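Putative phosphatase/phosphodiesterase MPN_349 (Mycoplasma pneumoniae M129, PDB 1T71) binds two iron(III) ions and probably hydrolyses phosphate esters, possibly 2',3'-cyclic nucleotides, as a YmdB-like member of the calcineurin clan of metallophosphatases. Local coordinates at residues Gly18-Lys23 and Tyr56-Glu61; Asn94-Phe99 and Pro131-Asn136; Gly197-Thr202 and Lys255-Thr260; Cys207-Gly212 and Glu235-Gly240. All blocks are in the same frame, centred on the assembly; numbering follows the deposited sequence.

Contact 1: Gly18-Lys23 and Tyr56-Glu61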
loop_
_atom_site.group_PDB
_atom_site.type_symbol
_atom_site.label_atom_id
_atom_site.label_comp_id
_atom_site.label_asym_id
_atom_site.label_seq_id
_atom_site.Cartn_x
_atom_site.Cartn_y
_atom_site.Cartn_z
ATOM N N GLY A 18 -9.211 -8.263 5.271
ATOM C CA GLY A 18 -8.980 -7.044 4.522
ATOM C C GLY A 18 -9.873 -7.009 3.300
ATOM O O GLY A 18 -10.484 -5.987 2.987
ATOM N N ARG A 19 -9.949 -8.139 2.609
ATOM C CA ARG A 19 -10.766 -8.250 1.408
ATOM C C ARG A 19 -12.217 -7.895 1.701
ATOM O O ARG A 19 -12.828 -7.113 0.977
ATOM C CB ARG A 19 -10.676 -9.672 0.839
ATOM C CG ARG A 19 -10.010 -9.740 -0.527
ATOM C CD ARG A 19 -9.894 -11.174 -1.036
ATOM N NE ARG A 19 -8.777 -11.860 -0.400
ATOM C CZ ARG A 19 -8.890 -12.917 0.392
ATOM N NH1 ARG A 19 -10.080 -13.433 0.656
ATOM N NH2 ARG A 19 -7.802 -13.452 0.925
ATOM N N ASN A 20 -12.757 -8.462 2.775
ATOM C CA ASN A 20 -14.144 -8.216 3.150
ATOM C C ASN A 20 -14.494 -6.802 3.588
ATOM O O ASN A 20 -15.539 -6.276 3.202
ATOM C CB ASN A 20 -14.568 -9.207 4.235
ATOM C CG ASN A 20 -14.789 -10.599 3.684
ATOM O OD1 ASN A 20 -14.760 -11.584 4.421
ATOM N ND2 ASN A 20 -15.022 -10.687 2.375
ATOM N N ILE A 21 -13.646 -6.169 4.391
ATOM C CA ILE A 21 -13.986 -4.825 4.828
ATOM C C ILE A 21 -13.911 -3.839 3.660
ATOM O O ILE A 21 -14.576 -2.806 3.675
ATOM C CB ILE A 21 -13.086 -4.356 6.001
ATOM C CG1 ILE A 21 -13.652 -3.061 6.592
ATOM C CG2 ILE A 21 -11.643 -4.166 5.531
ATOM C CD1 ILE A 21 -12.996 -2.642 7.900
ATOM N N ILE A 22 -13.117 -4.165 2.642
ATOM C CA ILE A 22 -13.006 -3.292 1.479
ATOM C C ILE A 22 -14.238 -3.462 0.586
ATOM O O ILE A 22 -14.773 -2.490 0.049
ATOM C CB ILE A 22 -11.733 -3.598 0.655
ATOM C CG1 ILE A 22 -10.497 -3.091 1.404
ATOM C CG2 ILE A 22 -11.836 -2.956 -0.728
ATOM C CD1 ILE A 22 -9.200 -3.289 0.661
ATOM N N LYS A 23 -14.687 -4.699 0.431
ATOM C CA LYS A 23 -15.859 -4.971 -0.390
ATOM C C LYS A 23 -17.097 -4.329 0.231
ATOM O O LYS A 23 -17.936 -3.780 -0.470
ATOM C CB LYS A 23 -16.073 -6.485 -0.529
ATOM C CG LYS A 23 -17.221 -6.866 -1.449
ATOM C CD LYS A 23 -17.089 -6.151 -2.786
ATOM C CE LYS A 23 -18.208 -6.518 -3.753
ATOM N NZ LYS A 23 -18.160 -7.955 -4.129
ATOM N N TYR A 56 -7.180 -11.122 -7.293
ATOM C CA TYR A 56 -6.956 -9.925 -8.082
ATOM C C TYR A 56 -8.283 -9.516 -8.714
ATOM O O TYR A 56 -8.634 -8.336 -8.739
ATOM C CB TYR A 56 -5.912 -10.175 -9.171
ATOM C CG TYR A 56 -5.974 -9.171 -10.304
ATOM C CD1 TYR A 56 -6.817 -9.375 -11.403
ATOM C CD2 TYR A 56 -5.232 -7.992 -10.258
ATOM C CE1 TYR A 56 -6.918 -8.427 -12.425
ATOM C CE2 TYR A 56 -5.331 -7.039 -11.272
ATOM C CZ TYR A 56 -6.175 -7.261 -12.349
ATOM O OH TYR A 56 -6.283 -6.304 -13.330
ATOM N N GLU A 57 -9.030 -10.490 -9.220
ATOM C CA GLU A 57 -10.316 -10.170 -9.830
ATOM C C GLU A 57 -11.306 -9.720 -8.756
ATOM O O GLU A 57 -12.119 -8.828 -8.992
ATOM C CB GLU A 57 -10.855 -11.366 -10.628
ATOM C CG GLU A 57 -10.059 -11.651 -11.916
ATOM C CD GLU A 57 -10.012 -10.457 -12.892
ATOM O OE1 GLU A 57 -9.293 -10.549 -13.917
ATOM O OE2 GLU A 57 -10.696 -9.434 -12.651
ATOM N N PHE A 58 -11.226 -10.319 -7.571
ATOM C CA PHE A 58 -12.107 -9.923 -6.474
ATOM C C PHE A 58 -11.928 -8.426 -6.185
ATOM O O PHE A 58 -12.904 -7.670 -6.125
ATOM C CB PHE A 58 -11.781 -10.718 -5.208
ATOM C CG PHE A 58 -12.553 -10.266 -3.994
ATOM C CD1 PHE A 58 -13.690 -10.952 -3.582
ATOM C CD2 PHE A 58 -12.157 -9.134 -3.282
ATOM C CE1 PHE A 58 -14.421 -10.519 -2.476
ATOM C CE2 PHE A 58 -12.881 -8.694 -2.181
ATOM C CZ PHE A 58 -14.015 -9.386 -1.776
ATOM N N LEU A 59 -10.680 -8.007 -5.986
ATOM C CA LEU A 59 -10.390 -6.603 -5.703
ATOM C C LEU A 59 -10.866 -5.733 -6.853
ATOM O O LEU A 59 -11.413 -4.650 -6.655
ATOM C CB LEU A 59 -8.884 -6.392 -5.493
ATOM C CG LEU A 59 -8.307 -6.923 -4.180
ATOM C CD1 LEU A 59 -6.811 -6.651 -4.147
ATOM C CD2 LEU A 59 -9.010 -6.252 -2.994
ATOM N N LYS A 60 -10.651 -6.228 -8.060
ATOM C CA LYS A 60 -11.049 -5.518 -9.260
ATOM C C LYS A 60 -12.570 -5.350 -9.314
ATOM O O LYS A 60 -13.076 -4.274 -9.635
ATOM C CB LYS A 60 -10.560 -6.290 -10.482
ATOM C CG LYS A 60 -10.349 -5.435 -11.692
ATOM C CD LYS A 60 -9.283 -4.386 -11.443
ATOM C CE LYS A 60 -9.254 -3.414 -12.596
ATOM N NZ LYS A 60 -9.113 -4.157 -13.874
ATOM N N GLU A 61 -13.303 -6.408 -8.989
ATOM C CA GLU A 61 -14.757 -6.325 -9.025
ATOM C C GLU A 61 -15.294 -5.561 -7.828
ATOM O O GLU A 61 -16.447 -5.137 -7.827
ATOM C CB GLU A 61 -15.385 -7.723 -9.078
ATOM C CG GLU A 61 -15.198 -8.583 -7.827
ATOM C CD GLU A 61 -15.959 -8.056 -6.605
ATOM O OE1 GLU A 61 -17.101 -7.557 -6.777
ATOM O OE2 GLU A 61 -15.423 -8.157 -5.470
#
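The ring of F58 is held between the side chain of R19 on one face and the carboxylate of E61 on the other. R19 supplies aliphatic carbon: its CG lies 3.5 Å from F58 CE2, and its CD stands 4.1 Å from the ring centroid in a CH-pi contact, 22° off the normal. The guanidinium plane is almost perpendicular to the ring, and its NH2 bonds T45 O. K23 meets the same ring obliquely, CB 3.8 Å from F58 CZ. With CG anti to the backbone N (chi1 -176°) and bends at chi2 and chi4, its chain then swings across to E61, where NZ makes a salt bridge to OE1 at 2.9 Å on the syn side of the carboxylate and a weaker bond to OE2. E61 is poorly ordered, so this exposed link is probably mobile. L59 adds apolar cover, its CD2 4.4 Å from R19 CG. The two helical segments run nearly parallel, their axes 19° apart in direction and 10.4 Å at closest approach. Behind them, I21 and I22 pack on strand 241-249 while Y56 and L59 rest on I67 of strand 66-68, so both helices cover the same mixed sheet.

Contact 2: Asn94-Phe99 and Pro131-Asn136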
loop_
_atom_site.group_PDB
_atom_site.type_symbol
_atom_site.label_atom_id
_atom_site.label_comp_id
_atom_site.label_asym_id
_atom_site.label_seq_id
_atom_site.Cartn_x
_atom_site.Cartn_y
_atom_site.Cartn_z
ATOM N N ASN A 94 12.377 -0.716 -8.111
ATOM C CA ASN A 94 13.670 -0.827 -7.443
ATOM C C ASN A 94 14.395 -2.194 -7.477
ATOM O O ASN A 94 15.165 -2.497 -6.560
ATOM C CB ASN A 94 13.400 -0.425 -5.986
ATOM C CG ASN A 94 14.555 0.245 -5.352
ATOM O OD1 ASN A 94 15.243 1.041 -5.995
ATOM N ND2 ASN A 94 14.782 -0.044 -4.071
ATOM N N LEU A 95 14.186 -2.999 -8.519
ATOM C CA LEU A 95 14.785 -4.342 -8.579
ATOM C C LEU A 95 16.125 -4.531 -9.303
ATOM O O LEU A 95 16.316 -4.067 -10.425
ATOM C CB LEU A 95 13.757 -5.319 -9.167
ATOM C CG LEU A 95 12.376 -5.326 -8.492
ATOM C CD1 LEU A 95 11.443 -6.277 -9.235
ATOM C CD2 LEU A 95 12.502 -5.740 -7.038
ATOM N N ASP A 96 17.047 -5.236 -8.651
ATOM C CA ASP A 96 18.367 -5.507 -9.220
ATOM C C ASP A 96 18.261 -6.652 -10.228
ATOM O O ASP A 96 17.514 -7.608 -10.014
ATOM C CB ASP A 96 19.353 -5.871 -8.105
ATOM C CG ASP A 96 20.745 -6.192 -8.631
ATOM O OD1 ASP A 96 20.931 -7.281 -9.211
ATOM O OD2 ASP A 96 21.653 -5.349 -8.473
ATOM N N THR A 97 19.016 -6.559 -11.319
ATOM C CA THR A 97 18.968 -7.581 -12.359
ATOM C C THR A 97 19.302 -9.002 -11.909
ATOM O O THR A 97 18.916 -9.963 -12.570
ATOM C CB THR A 97 19.871 -7.205 -13.552
ATOM O OG1 THR A 97 21.174 -6.837 -13.080
ATOM C CG2 THR A 97 19.261 -6.045 -14.327
ATOM N N SER A 98 20.003 -9.145 -10.788
ATOM C CA SER A 98 20.349 -10.473 -10.289
ATOM C C SER A 98 19.100 -11.207 -9.802
ATOM O O SER A 98 19.084 -12.435 -9.690
ATOM C CB SER A 98 21.344 -10.368 -9.135
ATOM O OG SER A 98 20.761 -9.705 -8.026
ATOM N N PHE A 99 18.054 -10.443 -9.510
ATOM C CA PHE A 99 16.804 -11.008 -9.026
ATOM C C PHE A 99 15.917 -11.476 -10.176
ATOM O O PHE A 99 15.675 -10.730 -11.124
ATOM C CB PHE A 99 16.060 -9.952 -8.193
ATOM C CG PHE A 99 14.703 -10.391 -7.705
ATOM C CD1 PHE A 99 13.600 -9.553 -7.839
ATOM C CD2 PHE A 99 14.531 -11.626 -7.088
ATOM C CE1 PHE A 99 12.341 -9.934 -7.367
ATOM C CE2 PHE A 99 13.276 -12.020 -6.610
ATOM C CZ PHE A 99 12.179 -11.171 -6.750
ATOM N N PRO A 131 15.060 -11.122 0.508
ATOM C CA PRO A 131 15.749 -12.359 0.127
ATOM C C PRO A 131 16.586 -12.111 -1.123
ATOM O O PRO A 131 17.458 -12.904 -1.469
ATOM C CB PRO A 131 14.604 -13.327 -0.176
ATOM C CG PRO A 131 13.407 -12.712 0.506
ATOM C CD PRO A 131 13.613 -11.253 0.284
ATOM N N PHE A 132 16.298 -11.007 -1.803
ATOM C CA PHE A 132 17.006 -10.642 -3.026
ATOM C C PHE A 132 17.617 -9.251 -2.908
ATOM O O PHE A 132 17.424 -8.555 -1.913
ATOM C CB PHE A 132 16.041 -10.661 -4.212
ATOM C CG PHE A 132 14.810 -9.829 -3.995
ATOM C CD1 PHE A 132 13.714 -10.354 -3.319
ATOM C CD2 PHE A 132 14.765 -8.504 -4.419
ATOM C CE1 PHE A 132 12.592 -9.573 -3.066
ATOM C CE2 PHE A 132 13.645 -7.712 -4.168
ATOM C CZ PHE A 132 12.554 -8.249 -3.489
ATOM N N LYS A 133 18.334 -8.845 -3.947
ATOM C CA LYS A 133 18.989 -7.551 -3.962
ATOM C C LYS A 133 18.188 -6.480 -4.719
ATOM O O LYS A 133 17.569 -6.753 -5.747
ATOM C CB LYS A 133 20.389 -7.717 -4.561
ATOM C CG LYS A 133 21.160 -6.429 -4.714
ATOM C CD LYS A 133 22.662 -6.649 -4.532
ATOM C CE LYS A 133 23.422 -5.346 -4.768
ATOM N NZ LYS A 133 22.731 -4.185 -4.116
ATOM N N THR A 134 18.203 -5.258 -4.194
ATOM C CA THR A 134 17.482 -4.148 -4.811
ATOM C C THR A 134 18.426 -2.991 -5.122
ATOM O O THR A 134 19.517 -2.894 -4.562
ATOM C CB THR A 134 16.380 -3.598 -3.876
ATOM O OG1 THR A 134 16.978 -3.143 -2.658
ATOM C CG2 THR A 134 15.348 -4.670 -3.550
ATOM N N THR A 135 17.994 -2.113 -6.019
ATOM C CA THR A 135 18.776 -0.935 -6.379
ATOM C C THR A 135 18.287 0.209 -5.493
ATOM O O THR A 135 17.216 0.112 -4.904
ATOM C CB THR A 135 18.574 -0.575 -7.852
ATOM O OG1 THR A 135 17.174 -0.527 -8.140
ATOM C CG2 THR A 135 19.229 -1.622 -8.746
ATOM N N ASN A 136 19.068 1.283 -5.390
ATOM C CA ASN A 136 18.709 2.420 -4.536
ATOM C C ASN A 136 17.419 3.135 -4.962
ATOM O O ASN A 136 17.324 3.635 -6.079
ATOM C CB ASN A 136 19.859 3.427 -4.503
ATOM C CG ASN A 136 19.737 4.404 -3.350
ATOM O OD1 ASN A 136 20.367 4.230 -2.304
ATOM N ND2 ASN A 136 18.909 5.424 -3.524
HETATM O O HOH W 1 19.055 -10.991 -6.019
#
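T135 N donates to N94 O at 2.9 Å, a backbone bond with an angle of 157° at the hydrogen. The next, from D96 N to K133 O, is weak at 3.3 Å; together they frame a single beta bridge between L95 and T134. D96 also shapes its own loop: OD1 accepts from S98 N at 2.6 Å, an Asx turn, and from S98 OG, which comes from above the carboxylate plane. These two bonds hold the carboxylate while the type I turn D96-F99 reverses the chain. A water then ties S98 OG to K133 N. The K133 chain runs past D96.

Beyond the turn, the rings of F99 and F132 form a face-to-face stack, centroids 3.9 Å apart and planes 13° from parallel. F132 CB lies 3.4 Å from F99 CD2, and a chi1 of 53°, with CG between the backbone N and the carbonyl carbon, lays the ring over the face of F99. L95 CD2 touches F132 CE2 at 3.7 Å. W74 meets F99 edge-to-face and also lies nearly perpendicular to F132. F132 brings this aromatic cluster near the di-iron site of the metallophosphatase fold: its side chain is about 6 Å from that of N71, an iron ligand, and about 8 Å from that of H72, the probable proton donor.

Contact 3: Gly197-Thr202 and Lys255-Thr260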
loop_
_atom_site.group_PDB
_atom_site.type_symbol
_atom_site.label_atom_id
_atom_site.label_comp_id
_atom_site.label_asym_id
_atom_site.label_seq_id
_atom_site.Cartn_x
_atom_site.Cartn_y
_atom_site.Cartn_z
ATOM N N GLY A 197 3.345 21.517 -1.509
ATOM C CA GLY A 197 2.188 21.157 -2.303
ATOM C C GLY A 197 1.961 19.694 -2.614
ATOM O O GLY A 197 1.151 19.376 -3.483
ATOM N N SER A 198 2.670 18.804 -1.929
ATOM C CA SER A 198 2.478 17.375 -2.144
ATOM C C SER A 198 1.699 16.808 -0.973
ATOM O O SER A 198 1.372 17.518 -0.022
ATOM C CB SER A 198 3.820 16.652 -2.232
ATOM O OG SER A 198 4.562 17.100 -3.344
ATOM N N ALA A 199 1.387 15.522 -1.051
ATOM C CA ALA A 199 0.696 14.855 0.038
ATOM C C ALA A 199 1.709 13.858 0.597
ATOM O O ALA A 199 2.415 13.193 -0.165
ATOM C CB ALA A 199 -0.537 14.132 -0.475
ATOM N N TYR A 200 1.806 13.776 1.920
ATOM C CA TYR A 200 2.738 12.847 2.560
ATOM C C TYR A 200 2.150 12.199 3.802
ATOM O O TYR A 200 1.325 12.795 4.492
ATOM C CB TYR A 200 4.025 13.560 2.992
ATOM C CG TYR A 200 4.944 12.667 3.816
ATOM C CD1 TYR A 200 5.691 11.656 3.212
ATOM C CD2 TYR A 200 5.027 12.800 5.204
ATOM C CE1 TYR A 200 6.494 10.803 3.960
ATOM C CE2 TYR A 200 5.832 11.943 5.971
ATOM C CZ TYR A 200 6.561 10.944 5.338
ATOM O OH TYR A 200 7.344 10.072 6.072
ATOM N N ILE A 201 2.592 10.975 4.077
ATOM C CA ILE A 201 2.191 10.237 5.267
ATOM C C ILE A 201 3.227 9.127 5.451
ATOM O O ILE A 201 3.557 8.405 4.505
ATOM C CB ILE A 201 0.750 9.654 5.153
ATOM C CG1 ILE A 201 0.326 9.081 6.508
ATOM C CG2 ILE A 201 0.680 8.594 4.074
ATOM C CD1 ILE A 201 -1.109 8.559 6.547
ATOM N N THR A 202 3.763 9.009 6.662
ATOM C CA THR A 202 4.783 8.005 6.939
ATOM C C THR A 202 4.287 6.597 6.636
ATOM O O THR A 202 5.021 5.797 6.061
ATOM C CB THR A 202 5.277 8.107 8.398
ATOM O OG1 THR A 202 5.921 9.374 8.578
ATOM C CG2 THR A 202 6.287 7.001 8.707
ATOM N N LYS A 255 -1.594 21.340 -10.429
ATOM C CA LYS A 255 -1.124 20.002 -10.103
ATOM C C LYS A 255 -0.485 19.925 -8.719
ATOM O O LYS A 255 0.555 19.309 -8.517
ATOM C CB LYS A 255 -0.217 19.438 -11.215
ATOM C CG LYS A 255 1.119 20.092 -11.448
ATOM C CD LYS A 255 1.592 19.754 -12.869
ATOM C CE LYS A 255 3.112 19.710 -12.986
ATOM N NZ LYS A 255 3.700 18.545 -12.241
ATOM N N LYS A 256 -1.157 20.573 -7.773
ATOM C CA LYS A 256 -0.763 20.602 -6.371
ATOM C C LYS A 256 -1.903 19.899 -5.638
ATOM O O LYS A 256 -3.050 19.929 -6.098
ATOM C CB LYS A 256 -0.673 22.043 -5.854
ATOM C CG LYS A 256 0.325 22.920 -6.578
ATOM C CD LYS A 256 1.733 22.377 -6.432
ATOM C CE LYS A 256 2.740 23.327 -7.055
ATOM N NZ LYS A 256 4.131 22.819 -6.931
ATOM N N VAL A 257 -1.600 19.258 -4.516
ATOM C CA VAL A 257 -2.648 18.600 -3.759
ATOM C C VAL A 257 -3.420 19.713 -3.073
ATOM O O VAL A 257 -2.836 20.609 -2.465
ATOM C CB VAL A 257 -2.077 17.630 -2.710
ATOM C CG1 VAL A 257 -3.195 17.119 -1.803
ATOM C CG2 VAL A 257 -1.399 16.466 -3.416
ATOM N N ILE A 258 -4.737 19.647 -3.174
ATOM C CA ILE A 258 -5.609 20.658 -2.600
ATOM C C ILE A 258 -6.293 20.212 -1.321
ATOM O O ILE A 258 -6.765 21.041 -0.547
ATOM C CB ILE A 258 -6.685 21.073 -3.636
ATOM C CG1 ILE A 258 -6.039 21.919 -4.732
ATOM C CG2 ILE A 258 -7.816 21.837 -2.965
ATOM C CD1 ILE A 258 -7.009 22.330 -5.820
ATOM N N LYS A 259 -6.348 18.907 -1.097
ATOM C CA LYS A 259 -6.999 18.392 0.095
ATOM C C LYS A 259 -6.602 16.957 0.412
ATOM O O LYS A 259 -6.278 16.180 -0.485
ATOM C CB LYS A 259 -8.522 18.499 -0.076
ATOM C CG LYS A 259 -9.335 17.798 1.001
ATOM C CD LYS A 259 -10.774 18.303 1.053
ATOM C CE LYS A 259 -10.829 19.759 1.525
ATOM N NZ LYS A 259 -12.225 20.205 1.858
ATOM N N THR A 260 -6.610 16.626 1.700
ATOM C CA THR A 260 -6.283 15.286 2.165
ATOM C C THR A 260 -7.030 14.993 3.452
ATOM O O THR A 260 -7.276 15.889 4.257
ATOM C CB THR A 260 -4.783 15.110 2.465
ATOM O OG1 THR A 260 -4.400 16.009 3.515
ATOM C CG2 THR A 260 -3.954 15.372 1.224
HETATM O O HOH W 2 2.040 18.362 -5.879
#
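V257 meets both G197 and A199, and its side chain can be traced outward from the backbone. CB passes 3.8 Å from G197 O, the carbonyl oxygen that also accepts the backbone N-H of V257. From there CG2, placed beside the backbone N while CG1 is anti to it (chi1 172°), turns onto the strand: it lies 3.8 Å from A199 N and 3.9 Å from A199 CB. T260 brings a second methyl to the same alanine, CG2 standing 4.0 Å from A199 CB, so A199 is the small apolar point on which the two branched side chains converge.

The single direct hydrogen bond, V257 N to G197 O at 2.9 Å, is nearly straight, with an angle of 173° at the hydrogen, though the donor is tilted from the carbonyl plane. A water also lies near G197 O and K255 O. G197 has a positive phi of 93°, a conformation that suits glycine, and its bare CA lies against the chain of K256. S198 points away, its OG bonding outside the contact, with D173 O as its strongest partner.

Strand 199-201 belongs to one mixed sheet and strand 259-267 to the other. A classic beta bulge, I258 and K259 both facing E249, lies at this part of the chain. The chemistry implies a light junction: one nearly straight backbone bond at G197 gives it direction, and the methyls of V257 and T260 round A199 add modest apolar packing between the two sheets.

Contact 4: Cys207-Gly212 and Glu235-Gly240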
loop_
_atom_site.group_PDB
_atom_site.type_symbol
_atom_site.label_atom_id
_atom_site.label_comp_id
_atom_site.label_asym_id
_atom_site.label_seq_id
_atom_site.Cartn_x
_atom_site.Cartn_y
_atom_site.Cartn_z
ATOM N N CYS A 207 -5.263 -2.783 5.628
ATOM C CA CYS A 207 -6.671 -3.127 5.462
ATOM C C CYS A 207 -6.669 -4.642 5.689
ATOM O O CYS A 207 -6.340 -5.412 4.788
ATOM C CB CYS A 207 -7.165 -2.795 4.051
ATOM S SG CYS A 207 -7.288 -1.016 3.677
ATOM N N GLY A 208 -6.989 -5.058 6.910
ATOM C CA GLY A 208 -6.998 -6.474 7.236
ATOM C C GLY A 208 -7.502 -6.739 8.643
ATOM O O GLY A 208 -8.357 -6.000 9.128
ATOM N N PRO A 209 -7.002 -7.784 9.326
ATOM C CA PRO A 209 -7.440 -8.099 10.690
ATOM C C PRO A 209 -7.347 -6.876 11.595
ATOM O O PRO A 209 -6.468 -6.027 11.410
ATOM C CB PRO A 209 -6.480 -9.212 11.109
ATOM C CG PRO A 209 -6.218 -9.915 9.811
ATOM C CD PRO A 209 -5.997 -8.758 8.866
ATOM N N GLY A 210 -8.248 -6.793 12.573
ATOM C CA GLY A 210 -8.258 -5.655 13.477
ATOM C C GLY A 210 -7.624 -5.859 14.843
ATOM O O GLY A 210 -6.647 -6.597 14.991
ATOM N N PHE A 211 -8.183 -5.195 15.853
ATOM C CA PHE A 211 -7.658 -5.300 17.204
ATOM C C PHE A 211 -7.828 -6.716 17.732
ATOM O O PHE A 211 -8.942 -7.231 17.829
ATOM C CB PHE A 211 -8.351 -4.299 18.134
ATOM C CG PHE A 211 -7.574 -4.019 19.389
ATOM C CD1 PHE A 211 -7.611 -4.906 20.461
ATOM C CD2 PHE A 211 -6.757 -2.892 19.478
ATOM C CE1 PHE A 211 -6.844 -4.680 21.605
ATOM C CE2 PHE A 211 -5.990 -2.657 20.617
ATOM C CZ PHE A 211 -6.035 -3.555 21.681
ATOM N N GLY A 212 -6.711 -7.340 18.084
ATOM C CA GLY A 212 -6.761 -8.705 18.568
ATOM C C GLY A 212 -5.798 -9.526 17.738
ATOM O O GLY A 212 -5.648 -10.732 17.943
ATOM N N GLU A 235 0.268 -17.304 11.244
ATOM C CA GLU A 235 -1.078 -17.659 10.820
ATOM C C GLU A 235 -1.898 -16.386 10.636
ATOM O O GLU A 235 -1.772 -15.451 11.424
ATOM C CB GLU A 235 -1.717 -18.547 11.884
ATOM C CG GLU A 235 -2.962 -19.283 11.447
ATOM C CD GLU A 235 -3.488 -20.206 12.538
ATOM O OE1 GLU A 235 -4.096 -19.702 13.511
ATOM O OE2 GLU A 235 -3.279 -21.435 12.430
ATOM N N VAL A 236 -2.717 -16.341 9.589
ATOM C CA VAL A 236 -3.557 -15.174 9.338
ATOM C C VAL A 236 -4.638 -15.070 10.419
ATOM O O VAL A 236 -5.284 -16.063 10.756
ATOM C CB VAL A 236 -4.253 -15.257 7.957
ATOM C CG1 VAL A 236 -5.224 -14.095 7.797
ATOM C CG2 VAL A 236 -3.219 -15.239 6.838
ATOM N N SER A 237 -4.832 -13.868 10.960
ATOM C CA SER A 237 -5.840 -13.652 11.998
ATOM C C SER A 237 -7.239 -13.474 11.411
ATOM O O SER A 237 -7.398 -12.913 10.325
ATOM C CB SER A 237 -5.487 -12.418 12.831
ATOM O OG SER A 237 -6.587 -12.000 13.618
ATOM N N LYS A 238 -8.248 -13.954 12.135
ATOM C CA LYS A 238 -9.637 -13.836 11.704
ATOM C C LYS A 238 -10.351 -12.927 12.695
ATOM O O LYS A 238 -11.579 -12.841 12.705
ATOM C CB LYS A 238 -10.322 -15.206 11.711
ATOM C CG LYS A 238 -9.670 -16.252 10.825
ATOM C CD LYS A 238 -10.182 -17.650 11.170
ATOM C CE LYS A 238 -9.362 -18.729 10.477
ATOM N NZ LYS A 238 -9.632 -20.084 11.042
ATOM N N CYS A 239 -9.570 -12.250 13.530
ATOM C CA CYS A 239 -10.123 -11.377 14.554
ATOM C C CYS A 239 -10.432 -9.958 14.075
ATOM O O CYS A 239 -9.528 -9.154 13.848
ATOM C CB CYS A 239 -9.165 -11.325 15.745
ATOM S SG CYS A 239 -9.886 -10.611 17.236
ATOM N N GLY A 240 -11.721 -9.667 13.918
ATOM C CA GLY A 240 -12.159 -8.346 13.497
ATOM C C GLY A 240 -11.549 -7.817 12.214
ATOM O O GLY A 240 -11.051 -8.586 11.396
#
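S237 meets P209 across the contact and C239 meets G212, and the two side chains take similar first torsions: OG of S237 is anti to its backbone N (chi1 166°), and so is SG of C239 (chi1 -166°). The first torsion puts S237 OG where it accepts from C239 N at 3.0 Å, an ST turn that fixes the bend; S237 CB, placed by the backbone, lies 3.8 Å from P209 CB. The pyrrolidine thus lies alongside the serine, and its CG comes within 3.3 Å of S237 O. The second torsion sends the sulfur of C239 in among the backbone atoms of the glycine-rich loop, 3.9 Å from G212 CA.

Between these two side-chain contacts runs the one direct hydrogen bond, G210 N to C239 O at 3.0 Å. The donor lies in the carbonyl plane, but the angle at the hydrogen is only 145°. The backbones approach closely at the glycines, G210 and G240 having CA atoms 4.7 Å apart, and the segments run at nearly a right angle. G240 and G212 both have positive phi, a conformation readily taken by glycine.

Outside partners complete the fastening: P209 O is bonded by Q242, G240 N by D269, and the F211 ring meets Y272 edge-to-face. P209, whose side chain is about 7 Å from that of the iron ligand H185, packs on A17 of helix 15-23. The contact therefore lies just beyond the short parallel pair of strands 12-13 and 206-207, beside that helix, and leads directly into strand 241-249.

Overall arrangement
From the N terminus, contact 1 closes first, pairing two helices around a loop that includes strand 37-41 of the first mixed sheet. Contact 2 follows in series; its loop takes in strands 108-112 and 117-124, at one side of the second mixed sheet. Contact 3 then closes the longest interval, joining strand 199-201 of the second sheet to the region of strand 259-267 of the first. Contact 4 is nested inside that loop and closes a shorter one around helix 219-226, on the opposite side of the chain's centre. Contacts 1 and 4 touch, I22 CD1 lying 4.0 Å from C207 CB, whereas contact 2 stays about 15 Å or more from the others between nearest atoms.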